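Local coordinates for Non-structural protein 2 (Human rotavirus C, PDB 2GU0) that probably binds single-stranded RNA, hydrolyses nucleoside triphosphates and RNA 5'-triphosphates, and works with NSP5 in forming the viral factories where the genome is replicated and packaged, at residues D182-I188 and R221-L227; T152-D156 and T167-Y171; D161-T165 and T192-D196; F213-S217 and F261-W266; V105-L111 and A135-N141. All blocks are in the same frame, centred on the assembly; numbering follows the deposited sequence.

Contact 1 of 5, residues D182-I188 and R221-L227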
# COMPACT_ATOMS: atom_id res chain seq x y z
N ASP A 182 4.10 30.62 -19.28
CA ASP A 182 3.17 29.92 -20.17
C ASP A 182 3.69 30.15 -21.59
O ASP A 182 3.43 31.19 -22.19
CB ASP A 182 1.77 30.54 -19.98
CG ASP A 182 0.66 29.76 -20.68
OD1 ASP A 182 0.64 29.70 -21.93
OD2 ASP A 182 -0.21 29.22 -19.97
N GLU A 183 4.43 29.19 -22.13
CA GLU A 183 4.97 29.36 -23.46
C GLU A 183 4.84 28.14 -24.35
O GLU A 183 4.58 27.04 -23.88
CB GLU A 183 6.46 29.71 -23.38
CG GLU A 183 6.81 30.80 -22.39
CD GLU A 183 8.30 31.02 -22.30
OE1 GLU A 183 9.00 30.09 -21.85
OE2 GLU A 183 8.79 32.10 -22.68
N TYR A 184 5.02 28.35 -25.65
CA TYR A 184 5.01 27.28 -26.65
C TYR A 184 6.15 27.62 -27.59
O TYR A 184 6.64 28.76 -27.60
CB TYR A 184 3.71 27.25 -27.44
CG TYR A 184 2.48 27.00 -26.61
CD1 TYR A 184 1.94 28.02 -25.84
CD2 TYR A 184 1.86 25.76 -26.60
CE1 TYR A 184 0.80 27.82 -25.08
CE2 TYR A 184 0.72 25.54 -25.84
CZ TYR A 184 0.20 26.58 -25.08
OH TYR A 184 -0.93 26.41 -24.33
N LYS A 185 6.58 26.66 -28.39
CA LYS A 185 7.66 26.92 -29.33
C LYS A 185 7.33 26.47 -30.76
O LYS A 185 6.84 25.36 -30.97
CB LYS A 185 8.95 26.24 -28.87
CG LYS A 185 10.17 26.63 -29.70
CD LYS A 185 11.45 25.94 -29.27
CE LYS A 185 11.96 26.45 -27.94
NZ LYS A 185 13.28 25.86 -27.61
N ILE A 186 7.59 27.35 -31.72
CA ILE A 186 7.36 27.07 -33.13
C ILE A 186 8.70 26.78 -33.77
O ILE A 186 9.63 27.57 -33.66
CB ILE A 186 6.80 28.31 -33.83
CG1 ILE A 186 5.57 28.83 -33.09
CG2 ILE A 186 6.47 27.99 -35.26
CD1 ILE A 186 5.08 30.14 -33.65
N THR A 187 8.83 25.64 -34.45
CA THR A 187 10.10 25.32 -35.09
C THR A 187 9.79 24.80 -36.47
O THR A 187 8.79 24.13 -36.64
CB THR A 187 10.89 24.23 -34.32
OG1 THR A 187 10.13 23.01 -34.32
CG2 THR A 187 11.13 24.65 -32.90
N ILE A 188 10.61 25.13 -37.47
CA ILE A 188 10.38 24.63 -38.83
C ILE A 188 10.86 23.19 -38.91
O ILE A 188 11.82 22.80 -38.24
CB ILE A 188 11.12 25.47 -39.89
CG1 ILE A 188 12.60 25.61 -39.51
CG2 ILE A 188 10.45 26.82 -40.05
CD1 ILE A 188 13.37 26.58 -40.39
N ARG A 221 16.23 30.89 -36.10
CA ARG A 221 15.10 30.50 -36.93
C ARG A 221 14.13 29.56 -36.22
O ARG A 221 13.85 28.45 -36.69
CB ARG A 221 15.58 29.84 -38.23
CG ARG A 221 16.29 30.79 -39.18
CD ARG A 221 16.77 30.04 -40.42
NE ARG A 221 15.65 29.60 -41.24
CZ ARG A 221 15.75 28.70 -42.22
NH1 ARG A 221 16.92 28.15 -42.51
NH2 ARG A 221 14.67 28.37 -42.92
N HIS A 222 13.65 30.00 -35.07
CA HIS A 222 12.67 29.27 -34.28
C HIS A 222 11.95 30.35 -33.48
O HIS A 222 12.50 31.43 -33.26
CB HIS A 222 13.32 28.19 -33.39
CG HIS A 222 13.96 28.71 -32.14
ND1 HIS A 222 15.32 28.72 -31.95
CD2 HIS A 222 13.42 29.17 -30.98
CE1 HIS A 222 15.60 29.17 -30.74
NE2 HIS A 222 14.46 29.44 -30.13
N TRP A 223 10.72 30.08 -33.06
CA TRP A 223 9.95 31.11 -32.37
C TRP A 223 9.27 30.71 -31.08
O TRP A 223 8.93 29.55 -30.86
CB TRP A 223 8.91 31.66 -33.36
CG TRP A 223 9.54 32.07 -34.64
CD1 TRP A 223 10.01 33.30 -34.96
CD2 TRP A 223 9.87 31.22 -35.74
NE1 TRP A 223 10.63 33.27 -36.18
CE2 TRP A 223 10.56 32.01 -36.68
CE3 TRP A 223 9.65 29.86 -36.01
CZ2 TRP A 223 11.04 31.48 -37.89
CZ3 TRP A 223 10.14 29.34 -37.21
CH2 TRP A 223 10.83 30.15 -38.14
N ARG A 224 9.07 31.70 -30.22
CA ARG A 224 8.43 31.46 -28.94
C ARG A 224 7.11 32.23 -28.83
O ARG A 224 7.06 33.44 -29.03
CB ARG A 224 9.38 31.84 -27.80
CG ARG A 224 8.94 31.35 -26.42
CD ARG A 224 10.03 31.47 -25.37
NE ARG A 224 11.13 30.55 -25.63
CZ ARG A 224 11.55 29.60 -24.78
NH1 ARG A 224 10.95 29.44 -23.60
NH2 ARG A 224 12.58 28.83 -25.11
N LEU A 225 6.03 31.51 -28.54
CA LEU A 225 4.72 32.12 -28.35
C LEU A 225 4.69 32.56 -26.90
O LEU A 225 4.73 31.72 -26.00
CB LEU A 225 3.60 31.10 -28.60
CG LEU A 225 3.35 30.74 -30.07
CD1 LEU A 225 2.40 29.58 -30.16
CD2 LEU A 225 2.79 31.94 -30.80
N VAL A 226 4.64 33.87 -26.66
CA VAL A 226 4.64 34.39 -25.31
C VAL A 226 3.39 35.20 -25.02
O VAL A 226 2.72 35.65 -25.94
CB VAL A 226 5.88 35.27 -25.06
CG1 VAL A 226 7.13 34.45 -25.27
CG2 VAL A 226 5.88 36.47 -26.00
N LEU A 227 3.06 35.36 -23.74
CA LEU A 227 1.87 36.11 -23.36
C LEU A 227 2.08 37.59 -23.65
O LEU A 227 3.17 38.12 -23.43
CB LEU A 227 1.56 35.93 -21.87
CG LEU A 227 0.56 34.88 -21.37
CD1 LEU A 227 0.01 34.09 -22.53
CD2 LEU A 227 1.23 33.97 -20.36
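Arg224 and Glu183 form a salt bridge across two antiparallel strands whose axes come within 4.6 Å of each other and run at 157°. The arginine can be followed outward from the backbone. Its CB and CG pass over Tyr184 O, CG at 3.7 Å from it, and CD then lies against the Glu183 carboxylate. A bend at chi3 (-68°) turns the guanidinium so that NH1 meets Glu183 OE1 at 2.7 Å. OE1 lies in the guanidinium plane, yet the bond is bent, 134° at the hydrogen, and the donor comes from above the carboxylate plane. NH2, on the other branch, lies 3.7 Å from Lys185 CE. Lys185 NZ itself is held by salt bridges to Glu153 and Glu147.

The backbone ladder fixes the register. Ile186 and Trp223 form a hydrogen-bonded pair, with Ile186 N to Trp223 O at 2.7 Å and Trp223 N to Ile186 O at 2.8 Å. On the face that carries these two residues, Ile186 CG2 packs on Trp223 CE3 at 3.8 Å, and Ile188 CG2 comes to the indole edge. Lys185, Arg224 and His222 occupy the other face. Lys185 and Arg224 are predicted to bind ATP and His222 to be the active-site residue, consistent with the nucleotide-binding sheet of a HIT-like domain.

Contact 2 of 5, residues T152-D156 and T167-Y171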
# COMPACT_ATOMS: atom_id res chain seq x y z
N THR A 152 13.98 20.12 -31.29
CA THR A 152 13.37 20.99 -30.28
C THR A 152 13.50 20.40 -28.90
O THR A 152 13.65 19.19 -28.75
CB THR A 152 11.87 21.25 -30.51
OG1 THR A 152 11.65 21.66 -31.85
CG2 THR A 152 11.38 22.37 -29.59
N GLU A 153 13.44 21.25 -27.89
CA GLU A 153 13.53 20.80 -26.52
C GLU A 153 12.32 20.00 -26.07
O GLU A 153 12.42 19.24 -25.12
CB GLU A 153 13.72 22.00 -25.58
CG GLU A 153 12.57 22.99 -25.58
CD GLU A 153 12.72 24.07 -24.51
OE1 GLU A 153 12.55 23.76 -23.31
OE2 GLU A 153 13.01 25.23 -24.88
N SER A 154 11.17 20.14 -26.73
CA SER A 154 9.98 19.44 -26.27
C SER A 154 9.16 18.58 -27.24
O SER A 154 8.98 18.92 -28.41
CB SER A 154 9.07 20.45 -25.57
OG SER A 154 7.75 19.97 -25.39
N ASN A 155 8.64 17.48 -26.69
CA ASN A 155 7.79 16.46 -27.34
C ASN A 155 6.36 16.90 -27.50
O ASN A 155 5.73 16.65 -28.52
CB ASN A 155 7.69 15.21 -26.47
CG ASN A 155 8.81 14.26 -26.70
OD1 ASN A 155 8.94 13.28 -26.00
ND2 ASN A 155 9.62 14.55 -27.70
N ASP A 156 5.84 17.50 -26.44
CA ASP A 156 4.46 17.92 -26.38
C ASP A 156 3.98 18.64 -27.64
O ASP A 156 3.92 19.88 -27.68
CB ASP A 156 4.28 18.77 -25.13
CG ASP A 156 2.92 18.61 -24.53
OD1 ASP A 156 2.25 17.64 -24.88
OD2 ASP A 156 2.52 19.46 -23.72
N THR A 167 5.14 23.11 -30.07
CA THR A 167 5.33 22.25 -28.91
C THR A 167 5.16 23.03 -27.62
O THR A 167 5.54 24.19 -27.54
CB THR A 167 6.72 21.64 -28.91
OG1 THR A 167 7.68 22.66 -29.19
CG2 THR A 167 6.82 20.53 -29.96
N LYS A 168 4.58 22.40 -26.61
CA LYS A 168 4.36 23.09 -25.34
C LYS A 168 5.55 23.08 -24.39
O LYS A 168 6.10 22.04 -24.07
CB LYS A 168 3.13 22.50 -24.63
CG LYS A 168 3.04 22.86 -23.17
CD LYS A 168 1.75 22.38 -22.56
CE LYS A 168 0.62 23.33 -22.85
NZ LYS A 168 0.91 24.67 -22.25
N LEU A 169 5.95 24.28 -23.96
CA LEU A 169 7.06 24.45 -23.03
C LEU A 169 6.44 24.66 -21.65
O LEU A 169 5.95 25.75 -21.32
CB LEU A 169 7.92 25.66 -23.43
CG LEU A 169 8.67 25.40 -24.74
CD1 LEU A 169 9.44 26.62 -25.20
CD2 LEU A 169 9.60 24.24 -24.52
N ASP A 170 6.45 23.59 -20.87
CA ASP A 170 5.88 23.60 -19.55
C ASP A 170 6.98 23.35 -18.55
O ASP A 170 7.45 22.22 -18.40
CB ASP A 170 4.83 22.49 -19.43
CG ASP A 170 3.96 22.65 -18.21
OD1 ASP A 170 3.20 21.70 -17.91
OD2 ASP A 170 4.02 23.72 -17.56
N TYR A 171 7.39 24.40 -17.86
CA TYR A 171 8.45 24.31 -16.89
C TYR A 171 7.87 24.10 -15.51
O TYR A 171 8.56 23.66 -14.60
CB TYR A 171 9.28 25.59 -16.95
CG TYR A 171 9.89 25.81 -18.31
CD1 TYR A 171 9.73 27.01 -18.99
CD2 TYR A 171 10.60 24.79 -18.94
CE1 TYR A 171 10.29 27.19 -20.27
CE2 TYR A 171 11.16 24.96 -20.20
CZ TYR A 171 11.00 26.15 -20.86
OH TYR A 171 11.58 26.30 -22.10
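Asp156 O accepts the backbone N-H of Lys168 at 2.8 Å, bringing the end of loop 152-156 alongside strand 164-170, with the CA atoms of Asp156 and Thr167 5.1 Å apart. Ser154 adds a second link: with OG anti to its own nitrogen (chi1 165°), the hydroxyl donates to Lys168 O at 3.0 Å, from well above the carbonyl plane. The aliphatic part of Lys168 runs beside Asp156 in the same direction, while Lys168 NZ stays 5.6 Å from Asp156 OD2.

At the far end Tyr171 OH donates to Glu153 OE1 at 3.0 Å, reaching it on the syn side of a carboxylate turned 39° from the phenol ring. Glu153 CG sits between the backbone N and carbonyl carbon (chi1 62°), and from there the extended chain carries the carboxylate to Tyr171 OH. Asn113 also donates to OE1, and Lys185 forms a salt bridge with OE2. With these partners the buried carboxylate is probably ionised, and may in turn position Lys185, a predicted ATP ligand.

Contact 3 of 5, residues D161-T165 and T192-D196; sequences DSYFT and TDIPD
A beta-hairpin turn between strands 157-160 and 164-170 supplies Tyr163, and the start of the second strand supplies Phe164; both lean on the loop that leads into helix 196-209, through its Ile194 and Pro195. The turn is held by an Asx motif: Asp161 OD1 accepts from Tyr163 N at 2.6 Å and from Phe164 N at 2.9 Å, the first nearly along the C-O axis and the second on the syn side, tilted out of the carboxylate plane. These two bonds fix the backbone from which both aromatic rings project.

Across the contact there is no hydrogen bond; the evidence is carbon packing. Ile194 touches both rings. CG1, beside its backbone nitrogen (chi1 -69°), lies 3.9 Å from Tyr163 CD2, while CD1 and CG2 both reach Phe164 CZ, at 3.5 Å and 3.8 Å. Pro195 crosses the phenol at about a right angle, its CD 3.6 Å from Tyr163 CZ, while Thr192 CG2 comes to the ring edge near CE2 at 4.1 Å.

Pro195 is the N-cap residue of helix 196-209, which makes the loop a direct lead-in to that helix. Phe164 stacks on Phe202 of the same helix and also meets Phe261, so its ring lies between the sheet and the helix. Ile194 additionally touches Ile188 on strand 182-188.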
# COMPACT_ATOMS: atom_id res chain seq x y z
N ASP A 161 1.62 21.06 -39.10
CA ASP A 161 1.19 21.02 -40.48
C ASP A 161 2.48 20.60 -41.19
O ASP A 161 3.46 20.27 -40.53
CB ASP A 161 0.68 22.37 -40.96
CG ASP A 161 1.71 23.46 -40.86
OD1 ASP A 161 2.86 23.22 -41.30
OD2 ASP A 161 1.35 24.55 -40.36
N SER A 162 2.52 20.64 -42.51
CA SER A 162 3.72 20.18 -43.20
C SER A 162 5.01 20.98 -43.02
O SER A 162 6.09 20.46 -43.27
CB SER A 162 3.44 20.03 -44.69
OG SER A 162 3.02 21.26 -45.22
N TYR A 163 4.90 22.22 -42.57
CA TYR A 163 6.10 23.03 -42.41
C TYR A 163 6.46 23.34 -40.99
O TYR A 163 7.64 23.31 -40.64
CB TYR A 163 5.97 24.34 -43.18
CG TYR A 163 6.00 24.17 -44.68
CD1 TYR A 163 4.82 24.28 -45.43
CD2 TYR A 163 7.18 23.85 -45.35
CE1 TYR A 163 4.82 24.06 -46.81
CE2 TYR A 163 7.19 23.63 -46.72
CZ TYR A 163 6.00 23.74 -47.45
OH TYR A 163 6.00 23.49 -48.80
N PHE A 164 5.47 23.63 -40.15
CA PHE A 164 5.76 23.97 -38.77
C PHE A 164 5.28 22.95 -37.75
O PHE A 164 4.53 22.03 -38.07
CB PHE A 164 5.13 25.31 -38.41
CG PHE A 164 5.33 26.38 -39.43
CD1 PHE A 164 4.47 26.47 -40.53
CD2 PHE A 164 6.34 27.32 -39.28
CE1 PHE A 164 4.62 27.48 -41.46
CE2 PHE A 164 6.50 28.33 -40.20
CZ PHE A 164 5.63 28.42 -41.30
N THR A 165 5.72 23.15 -36.51
CA THR A 165 5.33 22.30 -35.40
C THR A 165 5.28 23.15 -34.15
O THR A 165 6.21 23.90 -33.87
CB THR A 165 6.34 21.17 -35.19
OG1 THR A 165 6.31 20.28 -36.31
CG2 THR A 165 5.98 20.37 -33.94
N THR A 192 13.95 24.46 -45.46
CA THR A 192 13.47 24.78 -46.80
C THR A 192 12.63 26.05 -46.84
O THR A 192 12.00 26.43 -45.85
CB THR A 192 12.64 23.61 -47.39
OG1 THR A 192 12.36 23.86 -48.77
CG2 THR A 192 11.33 23.45 -46.65
N ASP A 193 12.61 26.71 -48.00
CA ASP A 193 11.84 27.94 -48.17
C ASP A 193 10.37 27.64 -47.94
O ASP A 193 9.82 26.71 -48.54
CB ASP A 193 12.02 28.50 -49.59
CG ASP A 193 13.46 28.49 -50.04
OD1 ASP A 193 14.32 29.05 -49.31
OD2 ASP A 193 13.74 27.93 -51.12
N ILE A 194 9.73 28.43 -47.09
CA ILE A 194 8.33 28.22 -46.79
C ILE A 194 7.41 29.13 -47.59
O ILE A 194 7.43 30.34 -47.42
CB ILE A 194 8.07 28.44 -45.28
CG1 ILE A 194 8.72 27.31 -44.48
CG2 ILE A 194 6.59 28.48 -45.00
CD1 ILE A 194 8.57 27.46 -42.99
N PRO A 195 6.59 28.55 -48.49
CA PRO A 195 5.66 29.29 -49.33
C PRO A 195 4.84 30.29 -48.53
O PRO A 195 4.46 30.01 -47.39
CB PRO A 195 4.79 28.19 -49.93
CG PRO A 195 5.73 27.05 -50.04
CD PRO A 195 6.46 27.10 -48.72
N ASP A 196 4.55 31.44 -49.12
CA ASP A 196 3.77 32.47 -48.45
C ASP A 196 2.38 31.99 -48.07
O ASP A 196 1.86 32.37 -47.02
CB ASP A 196 3.67 33.70 -49.34
CG ASP A 196 4.97 34.47 -49.44
OD1 ASP A 196 5.39 35.04 -48.41
OD2 ASP A 196 5.58 34.49 -50.53

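Contact 4 of 5, residues F213-S217 and F261-W266; sequences FAAIS and FVHPGW
Ser217 O is gripped twice, by Trp266 NE1 at 3.2 Å and by the hydroxyl of Tyr254 from outside the two segments. The indole bond is bent, with 142° at the hydrogen, although the carbonyl oxygen lies close to the ring plane. It holds the indole against Ile216, whose CB sits over the middle of the ring system, 3.7 Å from the five-membered-ring centroid. This is a CH-pi contact, to which Ile216 CG2 adds a touch on CD2 at 3.5 Å.

Straighter is the backbone bond from His263 N to Ala215 O, 3.0 Å and 169°. The same oxygen receives a CA-H contact from Val262. The Ala215 and Ser217 carbonyls, through their N-H partners, join strand 213-216, an outermost strand of the chain's five-stranded sheet, to the start of helix 264-275. His263 is the N-cap of that helix: its CG lies anti to the backbone nitrogen (chi1 -180°), and ND1 accepts from Trp266 N at 3.1 Å.

Ala215 CB meets the edge of the Phe261 ring at CD1, 3.8 Å away. Phe261 is also edge-to-face with both Phe202 and Trp223. His263 packs in addition on Ile307 of a neighbouring subunit.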
# COMPACT_ATOMS: atom_id res chain seq x y z
N PHE A 213 -1.24 35.12 -27.23
CA PHE A 213 0.20 35.12 -27.47
C PHE A 213 0.70 35.87 -28.68
O PHE A 213 -0.05 36.24 -29.57
CB PHE A 213 0.70 33.68 -27.58
CG PHE A 213 0.28 32.81 -26.44
CD1 PHE A 213 -1.03 32.39 -26.32
CD2 PHE A 213 1.21 32.36 -25.52
CE1 PHE A 213 -1.41 31.55 -25.31
CE2 PHE A 213 0.84 31.51 -24.50
CZ PHE A 213 -0.48 31.11 -24.40
N ALA A 214 2.01 36.08 -28.69
CA ALA A 214 2.69 36.75 -29.78
C ALA A 214 3.92 35.92 -30.09
O ALA A 214 4.71 35.60 -29.20
CB ALA A 214 3.10 38.16 -29.37
N ALA A 215 4.08 35.54 -31.35
CA ALA A 215 5.21 34.74 -31.77
C ALA A 215 6.39 35.66 -32.01
O ALA A 215 6.33 36.52 -32.90
CB ALA A 215 4.87 33.99 -33.02
N ILE A 216 7.44 35.49 -31.22
CA ILE A 216 8.64 36.32 -31.35
C ILE A 216 9.86 35.49 -31.74
O ILE A 216 9.80 34.27 -31.85
CB ILE A 216 8.96 37.05 -30.03
CG1 ILE A 216 9.26 36.03 -28.93
CG2 ILE A 216 7.79 37.92 -29.61
CD1 ILE A 216 9.57 36.65 -27.58
N SER A 217 10.97 36.18 -31.98
CA SER A 217 12.22 35.51 -32.32
C SER A 217 13.38 36.23 -31.66
O SER A 217 13.46 37.45 -31.70
CB SER A 217 12.46 35.50 -33.82
OG SER A 217 13.78 35.04 -34.09
N PHE A 261 4.06 35.26 -39.72
CA PHE A 261 3.37 35.12 -38.45
C PHE A 261 4.01 35.81 -37.26
O PHE A 261 3.42 35.86 -36.19
CB PHE A 261 3.16 33.64 -38.13
CG PHE A 261 4.43 32.88 -37.92
CD1 PHE A 261 5.03 32.84 -36.67
CD2 PHE A 261 5.06 32.22 -38.99
CE1 PHE A 261 6.23 32.17 -36.47
CE2 PHE A 261 6.26 31.55 -38.81
CZ PHE A 261 6.85 31.52 -37.55
N VAL A 262 5.21 36.35 -37.44
CA VAL A 262 5.87 37.03 -36.33
C VAL A 262 5.11 38.28 -35.95
O VAL A 262 4.71 39.06 -36.81
CB VAL A 262 7.32 37.39 -36.68
CG1 VAL A 262 7.93 38.23 -35.57
CG2 VAL A 262 8.12 36.13 -36.89
N HIS A 263 4.91 38.47 -34.66
CA HIS A 263 4.19 39.62 -34.13
C HIS A 263 4.73 40.95 -34.66
O HIS A 263 5.84 41.37 -34.32
CB HIS A 263 4.25 39.60 -32.61
CG HIS A 263 3.53 40.74 -31.98
ND1 HIS A 263 3.91 42.05 -32.16
CD2 HIS A 263 2.45 40.77 -31.17
CE1 HIS A 263 3.08 42.84 -31.50
NE2 HIS A 263 2.19 42.09 -30.89
N PRO A 264 3.93 41.66 -35.48
CA PRO A 264 4.27 42.95 -36.10
C PRO A 264 4.96 43.94 -35.18
O PRO A 264 6.00 44.51 -35.53
CB PRO A 264 2.92 43.46 -36.61
CG PRO A 264 2.21 42.20 -36.95
CD PRO A 264 2.51 41.34 -35.74
N GLY A 265 4.37 44.16 -34.01
CA GLY A 265 4.95 45.08 -33.05
C GLY A 265 6.40 44.73 -32.80
O GLY A 265 7.28 45.59 -32.87
N TRP A 266 6.64 43.45 -32.54
CA TRP A 266 7.97 42.94 -32.28
C TRP A 266 8.84 43.17 -33.51
O TRP A 266 9.92 43.74 -33.42
CB TRP A 266 7.89 41.44 -31.96
CG TRP A 266 9.20 40.77 -31.61
CD1 TRP A 266 10.05 40.12 -32.46
CD2 TRP A 266 9.80 40.70 -30.31
NE1 TRP A 266 11.14 39.65 -31.78
CE2 TRP A 266 11.01 39.99 -30.46
CE3 TRP A 266 9.44 41.17 -29.05
CZ2 TRP A 266 11.86 39.73 -29.38
CZ3 TRP A 266 10.28 40.91 -27.97
CH2 TRP A 266 11.48 40.20 -28.15

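Contact 5 of 5, residues V105-L111 and A135-N141; sequences VVQVRHL and AVMIACN
Ala139 CB fills the tight part of this contact, lying over one face of the His110 ring, 3.7 Å from its centroid and 25° off the normal, as a CH-pi contact. The ring is carried there by a first torsion that sets His110 CG anti to the backbone nitrogen (chi1 179°). The methyl's other neighbour is Leu111, whose CD2 touches it and reaches Val136 CG1 at 4.1 Å. Beside it, Cys140 SG touches two aliphatic groups, Val106 CG2 at 3.7 Å and Leu111 CD1 at 4.0 Å. Leu83 of helix 74-90 touches both Leu111 and Cys140 and continues this buried packing.

The opposite character appears around Val105 and Asn141, which are both exposed and meet through polar atoms. Asn141 ND2 donates to Val105 O at 2.9 Å (163°), the oxygen lying in the amide plane. Gln107 OE1 and Asn141 OD1 approach to 3.4 Å as two acceptors, without a bond. Between the two zones Gln107 N gives its hydrogen to Ala139 O at 3.1 Å.

Two helix ends thus face each other: helix 129-139 closes in a Schellman motif at Asn141, and helix 108-119 starts from Gln107 as N-cap. Gln107, Val108 and Arg109 at this start are predicted to bind ATP.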
# COMPACT_ATOMS: atom_id res chain seq x y z
N VAL A 105 27.35 29.22 -20.31
CA VAL A 105 26.07 29.13 -19.63
C VAL A 105 25.21 28.19 -20.44
O VAL A 105 25.08 28.35 -21.65
CB VAL A 105 25.40 30.50 -19.50
CG1 VAL A 105 23.95 30.34 -19.11
CG2 VAL A 105 26.13 31.31 -18.43
N VAL A 106 24.63 27.21 -19.77
CA VAL A 106 23.81 26.20 -20.40
C VAL A 106 22.32 26.48 -20.22
O VAL A 106 21.93 27.17 -19.27
CB VAL A 106 24.20 24.81 -19.81
CG1 VAL A 106 23.00 23.93 -19.67
CG2 VAL A 106 25.24 24.16 -20.68
N GLN A 107 21.49 25.97 -21.13
CA GLN A 107 20.05 26.16 -21.05
C GLN A 107 19.44 25.02 -20.25
O GLN A 107 18.85 24.09 -20.80
CB GLN A 107 19.45 26.19 -22.45
CG GLN A 107 20.01 27.26 -23.36
CD GLN A 107 19.11 27.54 -24.57
OE1 GLN A 107 19.58 28.06 -25.59
NE2 GLN A 107 17.81 27.22 -24.46
N VAL A 108 19.59 25.11 -18.93
CA VAL A 108 19.11 24.09 -18.01
C VAL A 108 17.69 23.56 -18.18
O VAL A 108 17.47 22.36 -18.10
CB VAL A 108 19.25 24.58 -16.56
CG1 VAL A 108 18.82 23.47 -15.61
CG2 VAL A 108 20.69 25.00 -16.29
N ARG A 109 16.72 24.45 -18.41
CA ARG A 109 15.35 24.00 -18.55
C ARG A 109 15.13 23.34 -19.89
O ARG A 109 14.29 22.45 -20.03
CB ARG A 109 14.39 25.16 -18.37
CG ARG A 109 14.51 25.84 -17.02
CD ARG A 109 13.34 26.76 -16.78
NE ARG A 109 13.67 27.84 -15.87
CZ ARG A 109 14.60 28.76 -16.12
NH1 ARG A 109 15.29 28.72 -17.26
NH2 ARG A 109 14.83 29.72 -15.24
N HIS A 110 15.88 23.80 -20.88
CA HIS A 110 15.81 23.24 -22.23
C HIS A 110 16.37 21.81 -22.11
O HIS A 110 15.74 20.86 -22.57
CB HIS A 110 16.65 24.12 -23.18
CG HIS A 110 16.69 23.66 -24.61
ND1 HIS A 110 16.74 24.54 -25.66
CD2 HIS A 110 16.81 22.43 -25.15
CE1 HIS A 110 16.89 23.88 -26.79
NE2 HIS A 110 16.93 22.59 -26.51
N LEU A 111 17.52 21.64 -21.46
CA LEU A 111 18.11 20.32 -21.31
C LEU A 111 17.19 19.40 -20.55
O LEU A 111 17.10 18.20 -20.85
CB LEU A 111 19.45 20.39 -20.60
CG LEU A 111 20.58 21.01 -21.41
CD1 LEU A 111 21.79 21.22 -20.54
CD2 LEU A 111 20.90 20.10 -22.59
N ALA A 135 20.96 17.87 -30.63
CA ALA A 135 19.94 18.56 -29.83
C ALA A 135 20.54 19.09 -28.53
O ALA A 135 20.27 20.23 -28.11
CB ALA A 135 18.78 17.61 -29.52
N VAL A 136 21.36 18.26 -27.89
CA VAL A 136 22.01 18.63 -26.65
C VAL A 136 23.06 19.71 -26.83
O VAL A 136 23.19 20.61 -26.01
CB VAL A 136 22.67 17.42 -25.99
CG1 VAL A 136 23.51 17.88 -24.81
CG2 VAL A 136 21.62 16.43 -25.55
N MET A 137 23.84 19.61 -27.91
CA MET A 137 24.85 20.63 -28.13
C MET A 137 24.16 21.96 -28.31
O MET A 137 24.58 22.96 -27.73
CB MET A 137 25.70 20.31 -29.37
CG MET A 137 26.66 19.15 -29.15
SD MET A 137 27.68 19.36 -27.68
CE MET A 137 28.91 20.49 -28.27
N ILE A 138 23.09 21.99 -29.10
CA ILE A 138 22.35 23.23 -29.28
C ILE A 138 21.93 23.75 -27.89
O ILE A 138 22.23 24.88 -27.53
CB ILE A 138 21.08 23.04 -30.17
CG1 ILE A 138 21.49 22.89 -31.64
CG2 ILE A 138 20.15 24.22 -30.04
CD1 ILE A 138 20.32 22.63 -32.56
N ALA A 139 21.28 22.90 -27.11
CA ALA A 139 20.82 23.27 -25.78
C ALA A 139 21.94 23.82 -24.88
O ALA A 139 21.67 24.60 -23.95
CB ALA A 139 20.16 22.08 -25.12
N CYS A 140 23.18 23.41 -25.15
CA CYS A 140 24.35 23.84 -24.37
C CYS A 140 25.05 25.07 -24.88
O CYS A 140 26.02 25.51 -24.27
CB CYS A 140 25.36 22.71 -24.29
SG CYS A 140 24.89 21.45 -23.12
N ASN A 141 24.58 25.61 -26.00
CA ASN A 141 25.18 26.80 -26.59
C ASN A 141 26.61 26.55 -27.03
O ASN A 141 27.44 27.45 -26.98
CB ASN A 141 25.13 27.96 -25.60
CG ASN A 141 23.72 28.38 -25.30
OD1 ASN A 141 22.92 28.59 -26.21
ND2 ASN A 141 23.40 28.51 -24.01

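Contacts 1, 2, 3 and 4 share one antiparallel sheet: contact 1 pairs two of its inner strands, contacts 2 and 3 use strand 164-170, and contact 4 uses outermost strand 213-216. Contact 5 instead joins two helix ends in the N-terminal part of the chain. Contacts 2, 4 and 5 are mostly buried, contact 1 partly so, while contact 3 lies at the surface and relies on apolar packing alone. Charged and polar chemistry concentrates where contacts 1, 2 and 5 converge: the charged groups of contacts 1 and 2 come together there beside His110 of contact 5. On the other side of the sheet, contacts 3 and 4 meet through Phe164 and Phe261, an aromatic junction without charges.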